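Putative type VI secretion protein (Escherichia coli, PDB 6SKI) is a type VI secretion effector, a probable phospholipase of the alpha/beta-hydrolase class that is loaded on the VgrG spike. Local coordinates at residues Lys30-Asp44 with Asp183-Phe196. Sequence-based numbering, arbitrary orientation.
Sequences KPARGVTLTIGIFFD and DFCIAKIQFDVFGF
Lys-30 opens the contact with a salt bridge to Asp-183. Its chain runs straight and then bends at the last torsion (chi4 -62°), which brings NZ to Asp-183 OD1 at 2.7 Å, on the syn side of the carboxylate. Phe-184 CB sits over one face of the Arg-33 guanidinium, whose plane is turned 72° from the ring. Arg-33 NH2 comes within 3.6 Å of Phe-184 CD1; NH1 is bonded to the backbone of Gln-119. From Arg-33 on, the two strands pair in parallel. The first rungs are Cys-185 N to Arg-33 O and Val-35 N to Cys-185 O. Ala-187 N still bonds to Val-35 O, but the bond is bent. A beta bulge here shifts the register by one, and Thr-36 pairs with Lys-188.

On one face Leu-37 reaches back to Ile-186 and on to Ile-189. Ile-39 and Ile-41 pack on Phe-191, with Ile-41 CD1 3.6 Å from Phe-191 CD1. The other face is polar at Thr-38, whose methyl CG2 lies beside Asp-192, and aromatic at Phe-42. The rings of Phe-42 and Phe-194 are nearly parallel (10°) but slid apart, with centroids 4.9 Å apart. Back on the face of Ile-41, Phe-43 CE2 meets Val-193 CG1 at 3.6 Å, with the methyl at the ring edge. The last rung is Phe-196 N to Phe-43 O, 3.0 Å.

These are neighbouring strands of the central, mainly parallel sheet. The ladder fixes them together, and apolar packing buries one face. Arg-239 probably offsets the buried charge of Asp-192, while Ser-100 holds Asp-44. Phe-196 stacks on His-310, a member of a probable Ser-His-Asp triad, which sets this strand end beside the likely active site.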
ATOM      1  N   LYS A  30      24.287 -11.106  35.937  1.00 69.15           N
ATOM      2  CA  LYS A  30      23.140 -11.936  35.647  1.00 69.15           C
ATOM      3  C   LYS A  30      23.153 -12.370  34.188  1.00 69.15           C
ATOM      4  O   LYS A  30      23.531 -11.593  33.307  1.00 69.15           O
ATOM      5  CB  LYS A  30      21.853 -11.159  35.939  1.00 69.15           C
ATOM      6  CG  LYS A  30      20.596 -11.992  36.044  1.00 69.15           C
ATOM      7  CD  LYS A  30      19.400 -11.103  36.357  1.00 69.15           C
ATOM      8  CE  LYS A  30      18.142 -11.919  36.589  1.00 69.15           C
ATOM      9  NZ  LYS A  30      17.750 -12.693  35.381  1.00 69.15           N
ATOM     10  N   PRO A  31      22.770 -13.611  33.901  1.00 65.36           N
ATOM     11  CA  PRO A  31      22.589 -14.012  32.504  1.00 65.36           C
ATOM     12  C   PRO A  31      21.423 -13.264  31.880  1.00 65.36           C
ATOM     13  O   PRO A  31      20.416 -12.991  32.537  1.00 65.36           O
ATOM     14  CB  PRO A  31      22.305 -15.514  32.611  1.00 65.36           C
ATOM     15  CG  PRO A  31      23.002 -15.906  33.875  1.00 65.36           C
ATOM     16  CD  PRO A  31      22.682 -14.770  34.801  1.00 65.36           C
ATOM     17  N   ALA A  32      21.569 -12.925  30.605  1.00 60.15           N
ATOM     18  CA  ALA A  32      20.553 -12.186  29.872  1.00 60.15           C
ATOM     19  C   ALA A  32      20.123 -12.988  28.654  1.00 60.15           C
ATOM     20  O   ALA A  32      20.967 -13.451  27.881  1.00 60.15           O
ATOM     21  CB  ALA A  32      21.067 -10.811  29.447  1.00 60.15           C
ATOM     22  N   ARG A  33      18.812 -13.156  28.497  1.00 59.25           N
ATOM     23  CA  ARG A  33      18.265 -13.788  27.306  1.00 59.25           C
ATOM     24  C   ARG A  33      18.673 -13.008  26.069  1.00 59.25           C
ATOM     25  O   ARG A  33      18.933 -11.808  26.126  1.00 59.25           O
ATOM     26  CB  ARG A  33      16.742 -13.819  27.372  1.00 59.25           C
ATOM     27  CG  ARG A  33      16.115 -15.062  27.940  1.00 59.25           C
ATOM     28  CD  ARG A  33      14.615 -14.852  27.979  1.00 59.25           C
ATOM     29  NE  ARG A  33      14.267 -13.749  28.867  1.00 59.25           N
ATOM     30  CZ  ARG A  33      13.087 -13.141  28.883  1.00 59.25           C
ATOM     31  NH1 ARG A  33      12.131 -13.519  28.051  1.00 59.25           N
ATOM     32  NH2 ARG A  33      12.864 -12.149  29.732  1.00 59.25           N
ATOM     33  N   GLY A  34      18.732 -13.699  24.937  1.00 54.99           N
ATOM     34  CA  GLY A  34      18.793 -13.056  23.639  1.00 54.99           C
ATOM     35  C   GLY A  34      17.482 -13.288  22.906  1.00 54.99           C
ATOM     36  O   GLY A  34      17.181 -14.411  22.501  1.00 54.99           O
ATOM     37  N   VAL A  35      16.709 -12.216  22.751  1.00 52.63           N
ATOM     38  CA  VAL A  35      15.384 -12.304  22.148  1.00 52.63           C
ATOM     39  C   VAL A  35      15.445 -11.782  20.718  1.00 52.63           C
ATOM     40  O   VAL A  35      16.025 -10.723  20.455  1.00 52.63           O
ATOM     41  CB  VAL A  35      14.328 -11.563  22.989  1.00 52.63           C
ATOM     42  CG1 VAL A  35      14.484 -11.934  24.450  1.00 52.63           C
ATOM     43  CG2 VAL A  35      14.417 -10.062  22.823  1.00 52.63           C
ATOM     44  N   THR A  36      14.925 -12.571  19.785  1.00 50.29           N
ATOM     45  CA  THR A  36      14.767 -12.122  18.407  1.00 50.29           C
ATOM     46  C   THR A  36      13.495 -11.297  18.302  1.00 50.29           C
ATOM     47  O   THR A  36      12.389 -11.837  18.387  1.00 50.29           O
ATOM     48  CB  THR A  36      14.721 -13.314  17.459  1.00 50.29           C
ATOM     49  OG1 THR A  36      15.661 -14.303  17.891  1.00 50.29           O
ATOM     50  CG2 THR A  36      15.060 -12.880  16.049  1.00 50.29           C
ATOM     51  N   LEU A  37      13.638  -9.996  18.110  1.00 46.97           N
ATOM     52  CA  LEU A  37      12.496  -9.101  18.013  1.00 46.97           C
ATOM     53  C   LEU A  37      12.206  -8.825  16.547  1.00 46.97           C
ATOM     54  O   LEU A  37      13.066  -8.314  15.824  1.00 46.97           O
ATOM     55  CB  LEU A  37      12.752  -7.800  18.768  1.00 46.97           C
ATOM     56  CG  LEU A  37      11.602  -6.798  18.773  1.00 46.97           C
ATOM     57  CD1 LEU A  37      10.374  -7.390  19.422  1.00 46.97           C
ATOM     58  CD2 LEU A  37      12.031  -5.559  19.508  1.00 46.97           C
ATOM     59  N   THR A  38      10.999  -9.163  16.114  1.00 44.07           N
ATOM     60  CA  THR A  38      10.551  -8.913  14.755  1.00 44.07           C
ATOM     61  C   THR A  38       9.565  -7.759  14.763  1.00 44.07           C
ATOM     62  O   THR A  38       8.596  -7.771  15.527  1.00 44.07           O
ATOM     63  CB  THR A  38       9.898 -10.155  14.154  1.00 44.07           C
ATOM     64  OG1 THR A  38      10.576 -11.324  14.623  1.00 44.07           O
ATOM     65  CG2 THR A  38       9.970 -10.105  12.647  1.00 44.07           C
ATOM     66  N   ILE A  39       9.811  -6.765  13.918  1.00 43.08           N
ATOM     67  CA  ILE A  39       8.921  -5.625  13.775  1.00 43.08           C
ATOM     68  C   ILE A  39       8.141  -5.810  12.485  1.00 43.08           C
ATOM     69  O   ILE A  39       8.726  -5.845  11.396  1.00 43.08           O
ATOM     70  CB  ILE A  39       9.687  -4.296  13.783  1.00 43.08           C
ATOM     71  CG1 ILE A  39      10.711  -4.286  14.918  1.00 43.08           C
ATOM     72  CG2 ILE A  39       8.723  -3.135  13.914  1.00 43.08           C
ATOM     73  CD1 ILE A  39      11.482  -2.998  15.034  1.00 43.08           C
ATOM     74  N   GLY A  40       6.827  -5.938  12.609  1.00 42.27           N
ATOM     75  CA  GLY A  40       5.979  -6.082  11.449  1.00 42.27           C
ATOM     76  C   GLY A  40       5.658  -4.739  10.845  1.00 42.27           C
ATOM     77  O   GLY A  40       4.956  -3.930  11.454  1.00 42.27           O
ATOM     78  N   ILE A  41       6.169  -4.488   9.647  1.00 41.24           N
ATOM     79  CA  ILE A  41       5.986  -3.217   8.963  1.00 41.24           C
ATOM     80  C   ILE A  41       4.861  -3.402   7.963  1.00 41.24           C
ATOM     81  O   ILE A  41       4.933  -4.274   7.091  1.00 41.24           O
ATOM     82  CB  ILE A  41       7.275  -2.751   8.273  1.00 41.24           C
ATOM     83  CG1 ILE A  41       8.485  -3.083   9.138  1.00 41.24           C
ATOM     84  CG2 ILE A  41       7.229  -1.263   8.039  1.00 41.24           C
ATOM     85  CD1 ILE A  41       8.650  -2.161  10.311  1.00 41.24           C
ATOM     86  N   PHE A  42       3.817  -2.592   8.095  1.00 40.72           N
ATOM     87  CA  PHE A  42       2.600  -2.751   7.311  1.00 40.72           C
ATOM     88  C   PHE A  42       2.355  -1.454   6.558  1.00 40.72           C
ATOM     89  O   PHE A  42       1.875  -0.476   7.137  1.00 40.72           O
ATOM     90  CB  PHE A  42       1.419  -3.103   8.212  1.00 40.72           C
ATOM     91  CG  PHE A  42       1.497  -4.481   8.789  1.00 40.72           C
ATOM     92  CD1 PHE A  42       1.978  -4.680  10.066  1.00 40.72           C
ATOM     93  CD2 PHE A  42       1.077  -5.577   8.062  1.00 40.72           C
ATOM     94  CE1 PHE A  42       2.054  -5.941  10.596  1.00 40.72           C
ATOM     95  CE2 PHE A  42       1.149  -6.840   8.596  1.00 40.72           C
ATOM     96  CZ  PHE A  42       1.639  -7.020   9.861  1.00 40.72           C
ATOM     97  N   PHE A  43       2.677  -1.457   5.271  1.00 42.05           N
ATOM     98  CA  PHE A  43       2.521  -0.298   4.404  1.00 42.05           C
ATOM     99  C   PHE A  43       1.202  -0.461   3.670  1.00 42.05           C
ATOM    100  O   PHE A  43       1.072  -1.327   2.803  1.00 42.05           O
ATOM    101  CB  PHE A  43       3.662  -0.200   3.399  1.00 42.05           C
ATOM    102  CG  PHE A  43       4.974   0.212   3.976  1.00 42.05           C
ATOM    103  CD1 PHE A  43       5.277   1.543   4.161  1.00 42.05           C
ATOM    104  CD2 PHE A  43       5.932  -0.733   4.266  1.00 42.05           C
ATOM    105  CE1 PHE A  43       6.495   1.917   4.662  1.00 42.05           C
ATOM    106  CE2 PHE A  43       7.149  -0.362   4.763  1.00 42.05           C
ATOM    107  CZ  PHE A  43       7.432   0.963   4.962  1.00 42.05           C
ATOM    108  N   ASP A  44       0.229   0.372   3.992  1.00 46.93           N
ATOM    109  CA  ASP A  44      -1.068   0.211   3.365  1.00 46.93           C
ATOM    110  C   ASP A  44      -1.134   0.999   2.063  1.00 46.93           C
ATOM    111  O   ASP A  44      -0.301   1.860   1.779  1.00 46.93           O
ATOM    112  CB  ASP A  44      -2.173   0.660   4.317  1.00 46.93           C
ATOM    113  CG  ASP A  44      -3.480  -0.048   4.065  1.00 46.93           C
ATOM    114  OD1 ASP A  44      -3.612  -0.700   3.010  1.00 46.93           O
ATOM    115  OD2 ASP A  44      -4.379   0.044   4.922  1.00 46.93           O
ATOM    116  N   ASP A 183      15.110  -7.902  31.499  1.00 62.97           N
ATOM    117  CA  ASP A 183      15.946  -9.032  31.873  1.00 62.97           C
ATOM    118  C   ASP A 183      16.573  -9.673  30.641  1.00 62.97           C
ATOM    119  O   ASP A 183      17.127 -10.772  30.725  1.00 62.97           O
ATOM    120  CB  ASP A 183      15.108 -10.050  32.652  1.00 62.97           C
ATOM    121  CG  ASP A 183      15.948 -11.084  33.379  1.00 62.97           C
ATOM    122  OD1 ASP A 183      17.192 -11.005  33.334  1.00 62.97           O
ATOM    123  OD2 ASP A 183      15.351 -11.987  34.002  1.00 62.97           O
ATOM    124  N   PHE A 184      16.486  -9.008  29.494  1.00 57.90           N
ATOM    125  CA  PHE A 184      16.879  -9.593  28.225  1.00 57.90           C
ATOM    126  C   PHE A 184      17.594  -8.548  27.386  1.00 57.90           C
ATOM    127  O   PHE A 184      17.471  -7.343  27.615  1.00 57.90           O
ATOM    128  CB  PHE A 184      15.664 -10.131  27.464  1.00 57.90           C
ATOM    129  CG  PHE A 184      14.589  -9.105  27.243  1.00 57.90           C
ATOM    130  CD1 PHE A 184      13.576  -8.941  28.165  1.00 57.90           C
ATOM    131  CD2 PHE A 184      14.590  -8.310  26.112  1.00 57.90           C
ATOM    132  CE1 PHE A 184      12.594  -8.001  27.967  1.00 57.90           C
ATOM    133  CE2 PHE A 184      13.607  -7.369  25.910  1.00 57.90           C
ATOM    134  CZ  PHE A 184      12.608  -7.215  26.839  1.00 57.90           C
ATOM    135  N   CYS A 185      18.348  -9.032  26.409  1.00 57.33           N
ATOM    136  CA  CYS A 185      18.912  -8.216  25.353  1.00 57.33           C
ATOM    137  C   CYS A 185      18.279  -8.624  24.031  1.00 57.33           C
ATOM    138  O   CYS A 185      18.044  -9.813  23.787  1.00 57.33           O
ATOM    139  CB  CYS A 185      20.429  -8.383  25.284  1.00 57.33           C
ATOM    140  SG  CYS A 185      21.219  -7.404  24.004  1.00 57.33           S
ATOM    141  N   ILE A 186      17.996  -7.641  23.186  1.00 53.09           N
ATOM    142  CA  ILE A 186      17.474  -7.921  21.855  1.00 53.09           C
ATOM    143  C   ILE A 186      18.644  -8.375  20.993  1.00 53.09           C
ATOM    144  O   ILE A 186      19.497  -7.574  20.608  1.00 53.09           O
ATOM    145  CB  ILE A 186      16.770  -6.700  21.256  1.00 53.09           C
ATOM    146  CG1 ILE A 186      15.583  -6.312  22.134  1.00 53.09           C
ATOM    147  CG2 ILE A 186      16.306  -6.995  19.845  1.00 53.09           C
ATOM    148  CD1 ILE A 186      14.938  -5.012  21.755  1.00 53.09           C
ATOM    149  N   ALA A 187      18.686  -9.667  20.691  1.00 52.43           N
ATOM    150  CA  ALA A 187      19.807 -10.256  19.981  1.00 52.43           C
ATOM    151  C   ALA A 187      19.699 -10.099  18.478  1.00 52.43           C
ATOM    152  O   ALA A 187      20.683 -10.338  17.770  1.00 52.43           O
ATOM    153  CB  ALA A 187      19.922 -11.743  20.322  1.00 52.43           C
ATOM    154  N   LYS A 188      18.531  -9.712  17.979  1.00 48.71           N
ATOM    155  CA  LYS A 188      18.322  -9.543  16.551  1.00 48.71           C
ATOM    156  C   LYS A 188      17.086  -8.686  16.348  1.00 48.71           C
ATOM    157  O   LYS A 188      16.107  -8.817  17.083  1.00 48.71           O
ATOM    158  CB  LYS A 188      18.153 -10.893  15.852  1.00 48.71           C
ATOM    159  CG  LYS A 188      18.431 -10.866  14.369  1.00 48.71           C
ATOM    160  CD  LYS A 188      18.284 -12.250  13.776  1.00 48.71           C
ATOM    161  CE  LYS A 188      18.204 -12.195  12.265  1.00 48.71           C
ATOM    162  NZ  LYS A 188      18.525 -13.512  11.654  1.00 48.71           N
ATOM    163  N   ILE A 189      17.142  -7.807  15.358  1.00 46.00           N
ATOM    164  CA  ILE A 189      15.995  -7.018  14.932  1.00 46.00           C
ATOM    165  C   ILE A 189      15.615  -7.506  13.546  1.00 46.00           C
ATOM    166  O   ILE A 189      16.372  -7.329  12.584  1.00 46.00           O
ATOM    167  CB  ILE A 189      16.293  -5.515  14.931  1.00 46.00           C
ATOM    168  CG1 ILE A 189      16.491  -5.006  16.359  1.00 46.00           C
ATOM    169  CG2 ILE A 189      15.179  -4.756  14.231  1.00 46.00           C
ATOM    170  CD1 ILE A 189      15.213  -4.675  17.076  1.00 46.00           C
ATOM    171  N   GLN A 190      14.459  -8.143  13.442  1.00 45.03           N
ATOM    172  CA  GLN A 190      13.929  -8.610  12.174  1.00 45.03           C
ATOM    173  C   GLN A 190      12.774  -7.722  11.736  1.00 45.03           C
ATOM    174  O   GLN A 190      12.192  -6.982  12.532  1.00 45.03           O
ATOM    175  CB  GLN A 190      13.463 -10.060  12.285  1.00 45.03           C
ATOM    176  CG  GLN A 190      14.511 -11.087  11.946  1.00 45.03           C
ATOM    177  CD  GLN A 190      14.063 -12.485  12.289  1.00 45.03           C
ATOM    178  OE1 GLN A 190      13.105 -12.672  13.036  1.00 45.03           O
ATOM    179  NE2 GLN A 190      14.754 -13.478  11.750  1.00 45.03           N
ATOM    180  N   PHE A 191      12.447  -7.796  10.449  1.00 43.77           N
ATOM    181  CA  PHE A 191      11.340  -7.042   9.880  1.00 43.77           C
ATOM    182  C   PHE A 191      10.466  -7.965   9.050  1.00 43.77           C
ATOM    183  O   PHE A 191      10.977  -8.760   8.258  1.00 43.77           O
ATOM    184  CB  PHE A 191      11.839  -5.887   9.009  1.00 43.77           C
ATOM    185  CG  PHE A 191      12.479  -4.773   9.780  1.00 43.77           C
ATOM    186  CD1 PHE A 191      11.718  -3.943  10.578  1.00 43.77           C
ATOM    187  CD2 PHE A 191      13.837  -4.543   9.689  1.00 43.77           C
ATOM    188  CE1 PHE A 191      12.301  -2.918  11.280  1.00 43.77           C
ATOM    189  CE2 PHE A 191      14.422  -3.517  10.390  1.00 43.77           C
ATOM    190  CZ  PHE A 191      13.652  -2.704  11.187  1.00 43.77           C
ATOM    191  N   ASP A 192       9.154  -7.862   9.237  1.00 43.21           N
ATOM    192  CA  ASP A 192       8.167  -8.462   8.342  1.00 43.21           C
ATOM    193  C   ASP A 192       7.450  -7.310   7.657  1.00 43.21           C
ATOM    194  O   ASP A 192       6.593  -6.658   8.258  1.00 43.21           O
ATOM    195  CB  ASP A 192       7.186  -9.355   9.087  1.00 43.21           C
ATOM    196  CG  ASP A 192       7.838 -10.581   9.658  1.00 43.21           C
ATOM    197  OD1 ASP A 192       8.619 -11.224   8.931  1.00 43.21           O
ATOM    198  OD2 ASP A 192       7.553 -10.915  10.824  1.00 43.21           O
ATOM    199  N   VAL A 193       7.796  -7.061   6.403  1.00 41.24           N
ATOM    200  CA  VAL A 193       7.291  -5.909   5.674  1.00 41.24           C
ATOM    201  C   VAL A 193       6.144  -6.358   4.784  1.00 41.24           C
ATOM    202  O   VAL A 193       6.288  -7.297   3.992  1.00 41.24           O
ATOM    203  CB  VAL A 193       8.404  -5.241   4.855  1.00 41.24           C
ATOM    204  CG1 VAL A 193       8.027  -3.817   4.527  1.00 41.24           C
ATOM    205  CG2 VAL A 193       9.711  -5.282   5.620  1.00 41.24           C
ATOM    206  N   PHE A 194       4.998  -5.700   4.930  1.00 40.92           N
ATOM    207  CA  PHE A 194       3.798  -5.998   4.162  1.00 40.92           C
ATOM    208  C   PHE A 194       3.316  -4.720   3.501  1.00 40.92           C
ATOM    209  O   PHE A 194       3.323  -3.658   4.129  1.00 40.92           O
ATOM    210  CB  PHE A 194       2.700  -6.573   5.053  1.00 40.92           C
ATOM    211  CG  PHE A 194       3.036  -7.903   5.645  1.00 40.92           C
ATOM    212  CD1 PHE A 194       3.713  -7.987   6.845  1.00 40.92           C
ATOM    213  CD2 PHE A 194       2.658  -9.069   5.014  1.00 40.92           C
ATOM    214  CE1 PHE A 194       4.017  -9.208   7.395  1.00 40.92           C
ATOM    215  CE2 PHE A 194       2.959 -10.290   5.560  1.00 40.92           C
ATOM    216  CZ  PHE A 194       3.640 -10.360   6.752  1.00 40.92           C
ATOM    217  N   GLY A 195       2.908  -4.816   2.240  1.00 41.51           N
ATOM    218  CA  GLY A 195       2.424  -3.653   1.531  1.00 41.51           C
ATOM    219  C   GLY A 195       1.292  -3.996   0.588  1.00 41.51           C
ATOM    220  O   GLY A 195       1.186  -5.119   0.094  1.00 41.51           O
ATOM    221  N   PHE A 196       0.440  -2.998   0.342  1.00 43.71           N
ATOM    222  CA  PHE A 196      -0.533  -3.072  -0.738  1.00 43.71           C
ATOM    223  C   PHE A 196      -0.308  -1.908  -1.688  1.00 43.71           C
ATOM    224  O   PHE A 196      -0.753  -0.783  -1.442  1.00 43.71           O
ATOM    225  CB  PHE A 196      -1.977  -3.066  -0.238  1.00 43.71           C
ATOM    226  CG  PHE A 196      -2.989  -3.035  -1.345  1.00 43.71           C
ATOM    227  CD1 PHE A 196      -2.776  -3.748  -2.513  1.00 43.71           C
ATOM    228  CD2 PHE A 196      -4.141  -2.286  -1.231  1.00 43.71           C
ATOM    229  CE1 PHE A 196      -3.690  -3.716  -3.533  1.00 43.71           C
ATOM    230  CE2 PHE A 196      -5.060  -2.257  -2.251  1.00 43.71           C
ATOM    231  CZ  PHE A 196      -4.836  -2.974  -3.400  1.00 43.71           C
TER